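Local coordinates for SmhB (Serratia marcescens, PDB 6ZZ5), which is the B component of the tripartite alpha-pore-forming toxin Smh, captured here in its soluble form, and probably helps to build the membrane pore, at residues N139-I144 with S262-L267; A239-Y244 with S348-V353; E293-N298 with G302-S307. All coordinates share one frame; numbering follows the deposited sequence.

How the interactions relate
Interactions 1 and 2 lie on the same side of the centre of this elongated, mostly helical chain, their own centres about 20 Å apart, and they adjoin where Ser262 of the one packs beside Tyr244 of the other. Interaction 3 is on the far side of the chain's centre, about 53 Å from interaction 1 and about 59 Å from interaction 2, measured between centres. Helix 252-300 spans this distance, giving residues 262-267 to interaction 1 and 293-298 to interaction 3. Along the chain, interaction 1 closes before interaction 3 opens, whereas interaction 2, made by helices 230-245 and 349-359, crosses interaction 1 and encloses interaction 3. One long helix thus contributes to contacts on opposite sides of the chain's centre.

Interaction 1 of 3, residues N139-I144 with S262-L267; sequences NNYQLI and SGYRGL
Tyr141 and Tyr264, with CA atoms 8.0 Å apart, set the register of two helical segments that run almost exactly antiparallel, at 174°, with axes approaching to 9.5 Å. Such packing of helices 99-151 and 252-300 is consistent with the helical bundle of the haemolytic-enterotoxin (HBL) family of alpha-pore-forming toxins. Both tyrosines leave their helices toward the partner. Their nearest approach is apolar: Tyr141 CB rests 3.8 Å from Tyr264 CD2, and Tyr141 CG and CD1 lie scarcely farther from the same carbon. The ring planes are inclined at 52° with centroids 5.9 Å apart, a skewed aromatic pairing. Tyr141 OH reaches past this pair to the carbonyl of Ala257, while the Tyr264 ring packs on Ala56 and His60 of helix 44-92.

Beside the rings, Gln142 and Arg265 form the polar half. Bends at chi2 of Gln142 and chi3 of Arg265 let the two side chains cross at about a right angle, amide and guanidinium planes 88° apart. Arg265 NE points almost straight at Gln142 OE1, 3.3 Å away, a long, weak hydrogen bond given from the guanidinium edge. Water 1 accepts from Gln142 NE2 at 3.2 Å and from Arg265 NH2 at 3.3 Å. Arg265 NH1 turns to a salt bridge with Asp167 on helix 156-184. The guanidinium's charge is therefore probably balanced by Asp167, while amide and water chiefly fix its orientation.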
# COMPACT_ATOMS: atom_id res chain seq x y z
N ASN A 139 11.55 -11.79 -10.67
CA ASN A 139 11.57 -13.01 -11.53
C ASN A 139 13.02 -13.50 -11.69
O ASN A 139 13.23 -14.71 -11.58
CB ASN A 139 10.84 -12.84 -12.85
CG ASN A 139 9.33 -12.98 -12.63
OD1 ASN A 139 8.84 -14.12 -12.66
ND2 ASN A 139 8.61 -11.87 -12.45
N ASN A 140 13.96 -12.60 -11.97
CA ASN A 140 15.39 -13.01 -12.11
C ASN A 140 15.90 -13.63 -10.79
O ASN A 140 16.62 -14.59 -10.88
CB ASN A 140 16.27 -11.87 -12.63
CG ASN A 140 16.12 -11.77 -14.13
OD1 ASN A 140 16.36 -12.74 -14.86
ND2 ASN A 140 15.68 -10.64 -14.63
N TYR A 141 15.47 -13.10 -9.64
CA TYR A 141 15.86 -13.60 -8.29
C TYR A 141 15.54 -15.09 -8.20
O TYR A 141 16.36 -15.84 -7.65
CB TYR A 141 15.24 -12.82 -7.14
CG TYR A 141 15.58 -13.42 -5.79
CD1 TYR A 141 16.71 -13.05 -5.11
CD2 TYR A 141 14.85 -14.50 -5.31
CE1 TYR A 141 17.09 -13.70 -3.95
CE2 TYR A 141 15.21 -15.17 -4.15
CZ TYR A 141 16.35 -14.77 -3.46
OH TYR A 141 16.70 -15.38 -2.29
N GLN A 142 14.38 -15.54 -8.68
CA GLN A 142 13.98 -16.98 -8.54
C GLN A 142 15.01 -17.89 -9.20
O GLN A 142 15.17 -19.00 -8.72
CB GLN A 142 12.59 -17.23 -9.15
CG GLN A 142 11.46 -16.66 -8.31
CD GLN A 142 11.50 -17.12 -6.87
OE1 GLN A 142 11.60 -16.33 -5.95
NE2 GLN A 142 11.44 -18.41 -6.65
N LEU A 143 15.74 -17.46 -10.21
CA LEU A 143 16.78 -18.31 -10.86
C LEU A 143 17.83 -18.71 -9.81
O LEU A 143 18.28 -19.86 -9.83
CB LEU A 143 17.44 -17.59 -12.03
CG LEU A 143 16.51 -17.08 -13.13
CD1 LEU A 143 17.34 -16.47 -14.25
CD2 LEU A 143 15.61 -18.17 -13.67
N ILE A 144 18.17 -17.79 -8.90
CA ILE A 144 19.19 -17.99 -7.84
C ILE A 144 18.77 -19.18 -6.95
O ILE A 144 19.60 -20.00 -6.60
CB ILE A 144 19.38 -16.69 -7.04
CG1 ILE A 144 19.87 -15.55 -7.94
CG2 ILE A 144 20.32 -16.93 -5.85
CD1 ILE A 144 19.77 -14.18 -7.35
N SER A 262 9.97 -15.27 -2.00
CA SER A 262 8.53 -15.02 -1.75
C SER A 262 8.39 -13.57 -1.28
O SER A 262 7.45 -12.97 -1.73
CB SER A 262 7.93 -15.96 -0.73
OG SER A 262 8.05 -17.30 -1.17
N GLY A 263 9.35 -13.07 -0.50
CA GLY A 263 9.34 -11.67 -0.03
C GLY A 263 9.51 -10.71 -1.19
O GLY A 263 8.88 -9.65 -1.18
N TYR A 264 10.38 -11.04 -2.14
CA TYR A 264 10.69 -10.18 -3.30
C TYR A 264 9.45 -10.17 -4.20
O TYR A 264 9.01 -9.07 -4.65
CB TYR A 264 11.97 -10.68 -3.97
CG TYR A 264 12.83 -9.67 -4.69
CD1 TYR A 264 12.34 -8.45 -5.11
CD2 TYR A 264 14.15 -9.93 -4.93
CE1 TYR A 264 13.13 -7.52 -5.74
CE2 TYR A 264 14.99 -8.98 -5.51
CZ TYR A 264 14.48 -7.78 -5.93
OH TYR A 264 15.26 -6.83 -6.50
N ARG A 265 8.87 -11.34 -4.47
CA ARG A 265 7.62 -11.43 -5.29
C ARG A 265 6.49 -10.70 -4.57
O ARG A 265 5.76 -10.03 -5.26
CB ARG A 265 7.32 -12.89 -5.65
CG ARG A 265 8.26 -13.32 -6.79
CD ARG A 265 8.06 -14.71 -7.41
NE ARG A 265 8.38 -15.68 -6.38
CZ ARG A 265 7.50 -16.33 -5.61
NH1 ARG A 265 6.21 -16.10 -5.79
NH2 ARG A 265 7.94 -17.18 -4.69
N GLY A 266 6.39 -10.85 -3.25
CA GLY A 266 5.34 -10.20 -2.43
C GLY A 266 5.46 -8.68 -2.49
O GLY A 266 4.41 -7.97 -2.53
N LEU A 267 6.71 -8.17 -2.56
CA LEU A 267 6.94 -6.71 -2.69
C LEU A 267 6.41 -6.27 -4.07
O LEU A 267 5.69 -5.24 -4.14
CB LEU A 267 8.41 -6.38 -2.52
CG LEU A 267 8.77 -4.91 -2.70
CD1 LEU A 267 8.00 -4.01 -1.75
CD2 LEU A 267 10.27 -4.74 -2.57
O HOH W 1 10.74 -18.46 -3.50

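Interaction 2 of 3, residues A239-Y244 with S348-V353; sequences AREKLY and SIADFV
Glu241 meets Ser348 in a buried, mainly polar contact, in which a carboxylate on helix 230-245 reaches the beginning of helix 349-359. The backbones are closest at Glu241 and Ala350, whose CA atoms are 7.0 Å apart. Glu241 leaves its helix with CG anti to the backbone N (chi1 177°) and runs on extended, which carries the carboxylate across to the other segment. There Ser348 OG donates to Glu241 OE1 over 2.7 Å, and Glu241 OE1 receives the bond on its syn lone pair, the side of the other oxygen. Ala350 CB lies against the same Glu241 OE1 at 3.5 Å.

Ser348 is the N-cap of helix 349-359, and its OG also accepts from Asp351 N at 3.0 Å, with an N-H...O angle of 160°. The hydroxyl thus serves both helices at once. Water 2 makes a second bridge into the first turn: it donates to Glu241 OE1 at 2.7 Å and accepts from Ala350 N at 3.0 Å. A carboxylate set before these early amides should be favoured by the partial positive charge of a helix start. Glu241 OE2 is paired with Arg245, one turn farther along its own helix.

On the other flank Ile349 touches Ala217 of strand 216-221, tying the start of helix 349-359 to the small sheet, while Arg240 NH1 of helix 230-245 is bonded to the carbonyl of Gly214, just before that strand. Ile349 CG2 sits at the edge of the Arg240 guanidinium, 3.6 Å from Arg240 NH2, and the Arg240 side chain packs on Asn170 and Ile173 of helix 156-184. Ala350 lies on Leu237 and Ser238, one turn before Glu241.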
# COMPACT_ATOMS: atom_id res chain seq x y z
N ALA A 239 -1.05 -20.01 9.53
CA ALA A 239 -1.14 -20.90 8.35
C ALA A 239 0.21 -20.86 7.62
O ALA A 239 0.74 -21.94 7.27
CB ALA A 239 -2.32 -20.52 7.49
N ARG A 240 0.77 -19.67 7.37
CA ARG A 240 2.06 -19.58 6.64
C ARG A 240 3.14 -20.32 7.43
O ARG A 240 3.96 -21.08 6.84
CB ARG A 240 2.45 -18.11 6.41
CG ARG A 240 3.83 -17.98 5.76
CD ARG A 240 4.17 -16.57 5.29
NE ARG A 240 4.13 -15.67 6.45
CZ ARG A 240 4.08 -14.35 6.42
NH1 ARG A 240 4.08 -13.72 5.28
NH2 ARG A 240 4.01 -13.67 7.54
N GLU A 241 3.21 -20.05 8.71
CA GLU A 241 4.21 -20.70 9.58
C GLU A 241 4.04 -22.22 9.53
O GLU A 241 5.09 -22.95 9.38
CB GLU A 241 4.10 -20.07 10.96
CG GLU A 241 5.03 -20.70 11.95
CD GLU A 241 5.46 -19.78 13.08
OE1 GLU A 241 5.68 -18.56 12.87
OE2 GLU A 241 5.59 -20.30 14.15
N LYS A 242 2.81 -22.70 9.49
CA LYS A 242 2.52 -24.16 9.43
C LYS A 242 2.94 -24.75 8.07
O LYS A 242 3.47 -25.87 8.02
CB LYS A 242 1.05 -24.44 9.79
CG LYS A 242 0.69 -25.92 9.95
CD LYS A 242 1.53 -26.67 11.01
CE LYS A 242 1.02 -28.06 11.34
NZ LYS A 242 0.82 -28.86 10.10
N LEU A 243 2.71 -24.04 6.96
CA LEU A 243 3.14 -24.55 5.62
C LEU A 243 4.66 -24.66 5.53
O LEU A 243 5.17 -25.58 4.84
CB LEU A 243 2.54 -23.61 4.56
CG LEU A 243 1.02 -23.67 4.51
CD1 LEU A 243 0.48 -22.45 3.79
CD2 LEU A 243 0.60 -25.00 3.85
N TYR A 244 5.41 -23.74 6.15
CA TYR A 244 6.89 -23.85 6.22
C TYR A 244 7.35 -24.99 7.14
O TYR A 244 8.24 -25.74 6.74
CB TYR A 244 7.54 -22.57 6.73
CG TYR A 244 7.64 -21.53 5.67
CD1 TYR A 244 8.38 -21.78 4.53
CD2 TYR A 244 7.02 -20.30 5.82
CE1 TYR A 244 8.51 -20.80 3.56
CE2 TYR A 244 7.14 -19.31 4.87
CZ TYR A 244 7.90 -19.57 3.74
OH TYR A 244 8.00 -18.62 2.79
N SER A 348 8.44 -15.20 16.11
CA SER A 348 8.04 -15.01 14.69
C SER A 348 6.91 -13.98 14.63
O SER A 348 6.27 -13.70 15.67
CB SER A 348 7.59 -16.35 14.11
OG SER A 348 6.40 -16.78 14.73
N ILE A 349 6.59 -13.46 13.46
CA ILE A 349 5.41 -12.56 13.37
C ILE A 349 4.15 -13.30 13.78
O ILE A 349 3.33 -12.69 14.48
CB ILE A 349 5.30 -11.84 12.01
CG1 ILE A 349 4.33 -10.67 12.14
CG2 ILE A 349 4.94 -12.80 10.88
CD1 ILE A 349 4.78 -9.59 13.16
N ALA A 350 3.97 -14.58 13.42
CA ALA A 350 2.77 -15.34 13.86
C ALA A 350 2.72 -15.52 15.39
O ALA A 350 1.62 -15.38 15.96
CB ALA A 350 2.69 -16.69 13.18
N ASP A 351 3.84 -15.79 16.04
CA ASP A 351 3.91 -15.93 17.52
C ASP A 351 3.53 -14.59 18.17
O ASP A 351 2.74 -14.58 19.10
CB ASP A 351 5.30 -16.39 17.94
CG ASP A 351 5.43 -16.76 19.40
OD1 ASP A 351 4.42 -17.11 20.02
OD2 ASP A 351 6.56 -16.68 19.88
N PHE A 352 4.07 -13.48 17.66
CA PHE A 352 3.80 -12.13 18.21
C PHE A 352 2.30 -11.81 18.11
O PHE A 352 1.70 -11.32 19.06
CB PHE A 352 4.56 -11.08 17.41
CG PHE A 352 4.39 -9.69 17.93
CD1 PHE A 352 5.10 -9.26 19.06
CD2 PHE A 352 3.56 -8.79 17.26
CE1 PHE A 352 4.93 -7.96 19.53
CE2 PHE A 352 3.43 -7.49 17.71
CZ PHE A 352 4.10 -7.09 18.86
N VAL A 353 1.72 -12.05 16.94
CA VAL A 353 0.28 -11.77 16.71
C VAL A 353 -0.55 -12.74 17.55
O VAL A 353 -1.57 -12.29 18.11
CB VAL A 353 -0.05 -11.78 15.21
CG1 VAL A 353 -1.55 -11.75 14.98
CG2 VAL A 353 0.65 -10.61 14.53
O HOH W 2 5.51 -16.25 11.39

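Interaction 3 of 3, residues E293-N298 with G302-S307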
# COMPACT_ATOMS: atom_id res chain seq x y z
N GLU A 293 -14.54 21.12 -16.86
CA GLU A 293 -14.33 21.62 -18.24
C GLU A 293 -15.66 21.67 -18.98
O GLU A 293 -15.90 22.65 -19.67
CB GLU A 293 -13.30 20.78 -19.01
CG GLU A 293 -11.88 21.06 -18.53
CD GLU A 293 -10.81 20.05 -18.92
OE1 GLU A 293 -11.12 19.16 -19.70
OE2 GLU A 293 -9.65 20.17 -18.41
N THR A 294 -16.50 20.64 -18.83
CA THR A 294 -17.83 20.61 -19.48
C THR A 294 -18.72 21.76 -18.98
O THR A 294 -19.39 22.41 -19.84
CB THR A 294 -18.48 19.23 -19.35
OG1 THR A 294 -17.51 18.34 -19.89
CG2 THR A 294 -19.73 19.10 -20.19
N LEU A 295 -18.74 22.01 -17.69
CA LEU A 295 -19.51 23.14 -17.12
C LEU A 295 -19.05 24.44 -17.76
O LEU A 295 -19.91 25.28 -18.15
CB LEU A 295 -19.35 23.16 -15.60
CG LEU A 295 -19.97 21.97 -14.85
CD1 LEU A 295 -19.53 21.98 -13.41
CD2 LEU A 295 -21.49 21.95 -14.92
N ASN A 296 -17.74 24.65 -17.83
CA ASN A 296 -17.10 25.89 -18.37
C ASN A 296 -17.53 26.10 -19.83
O ASN A 296 -18.02 27.16 -20.15
CB ASN A 296 -15.57 25.81 -18.23
CG ASN A 296 -14.94 27.18 -18.45
OD1 ASN A 296 -15.64 28.16 -18.64
ND2 ASN A 296 -13.65 27.28 -18.26
N ALA A 297 -17.39 25.08 -20.68
CA ALA A 297 -17.81 25.10 -22.10
C ALA A 297 -19.32 25.34 -22.21
O ALA A 297 -19.75 26.21 -23.02
CB ALA A 297 -17.36 23.80 -22.81
N ASN A 298 -20.10 24.70 -21.36
CA ASN A 298 -21.58 24.74 -21.43
C ASN A 298 -22.09 26.13 -21.02
O ASN A 298 -23.05 26.66 -21.60
CB ASN A 298 -22.20 23.58 -20.64
CG ASN A 298 -22.21 22.30 -21.46
OD1 ASN A 298 -22.00 22.35 -22.65
ND2 ASN A 298 -22.38 21.16 -20.82
N GLY A 302 -23.89 29.06 -23.48
CA GLY A 302 -25.31 29.34 -23.13
C GLY A 302 -26.17 28.05 -23.06
O GLY A 302 -27.38 28.15 -22.97
N ILE A 303 -25.57 26.88 -22.98
CA ILE A 303 -26.30 25.60 -22.77
C ILE A 303 -26.72 25.47 -21.30
O ILE A 303 -27.78 24.89 -21.05
CB ILE A 303 -25.45 24.43 -23.28
CG1 ILE A 303 -25.34 24.45 -24.81
CG2 ILE A 303 -26.02 23.11 -22.80
CD1 ILE A 303 -24.24 23.56 -25.35
N ILE A 304 -25.91 25.94 -20.35
CA ILE A 304 -26.35 26.13 -18.95
C ILE A 304 -26.22 27.60 -18.61
O ILE A 304 -25.57 28.36 -19.38
CB ILE A 304 -25.54 25.27 -17.97
CG1 ILE A 304 -24.06 25.69 -17.95
CG2 ILE A 304 -25.78 23.77 -18.24
CD1 ILE A 304 -23.23 24.90 -17.00
N ASP A 305 -26.86 28.02 -17.53
CA ASP A 305 -26.85 29.43 -17.06
C ASP A 305 -26.35 29.49 -15.60
O ASP A 305 -26.02 28.42 -15.00
CB ASP A 305 -28.22 30.05 -17.34
CG ASP A 305 -29.35 29.46 -16.54
OD1 ASP A 305 -29.07 28.61 -15.65
OD2 ASP A 305 -30.52 29.79 -16.88
N ASP A 306 -26.27 30.68 -15.03
CA ASP A 306 -25.77 30.87 -13.64
C ASP A 306 -26.68 30.16 -12.66
O ASP A 306 -26.21 29.67 -11.66
CB ASP A 306 -25.64 32.36 -13.33
CG ASP A 306 -24.52 33.00 -14.14
OD1 ASP A 306 -23.84 32.29 -14.83
OD2 ASP A 306 -24.33 34.21 -14.04
N SER A 307 -27.98 30.11 -12.93
CA SER A 307 -28.94 29.45 -12.02
C SER A 307 -28.59 27.95 -11.88
O SER A 307 -28.63 27.42 -10.77
CB SER A 307 -30.35 29.67 -12.51
OG SER A 307 -31.22 29.13 -11.57
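Asn298 meets Ile303 and Ile304 where the chain turns out of helix 252-300, and its carbonyl oxygen is the focus of the contact. Ile303 N donates to Asn298 O over 2.9 Å, lying in the carbonyl plane at a C=O...N angle of 159°. Ile304 N adds a second bond to Asn298 O, 3.2 Å long, but from above that plane, 66° out of it. One oxygen thereby gathers two successive amides, arriving from different directions.

The side chains close over this backbone pairing. Ile304 has CG1 placed between its backbone N and carbonyl carbon (chi1 64°), which directs the branch back at the helix. Its CG1 packs against Asn298 CB at 3.9 Å, and its terminal CD1 continues to Leu295, 3.5 Å from Leu295 O. The methyl pair Leu295 CD2 and Ile304 CD1, 4.0 Å apart, extends this apolar patch. Ile303 lies alongside the amide end of Asn298, with Ile303 CD1 3.7 Å from Asn298 OD1.

Farther out, Leu299, of the last turn of helix 252-300, packs against Ile304, and Leu295 packs on Phe308 and Leu312 of helix 306-319. The return of the chain is prepared by Asp305, the N-cap of that helix, whose OD1 accepts from Phe308 N. Gly302, with the positive phi that glycine adopts readily, swings the backbone round so that the two isoleucine amides face Asn298 O. Positive phi at Gly302 and two bonds back into the last turn, one of them Ile303 N to Asn298 O, make a Schellman motif, here ending the long helix 252-300 and leading through a short link into helix 306-319.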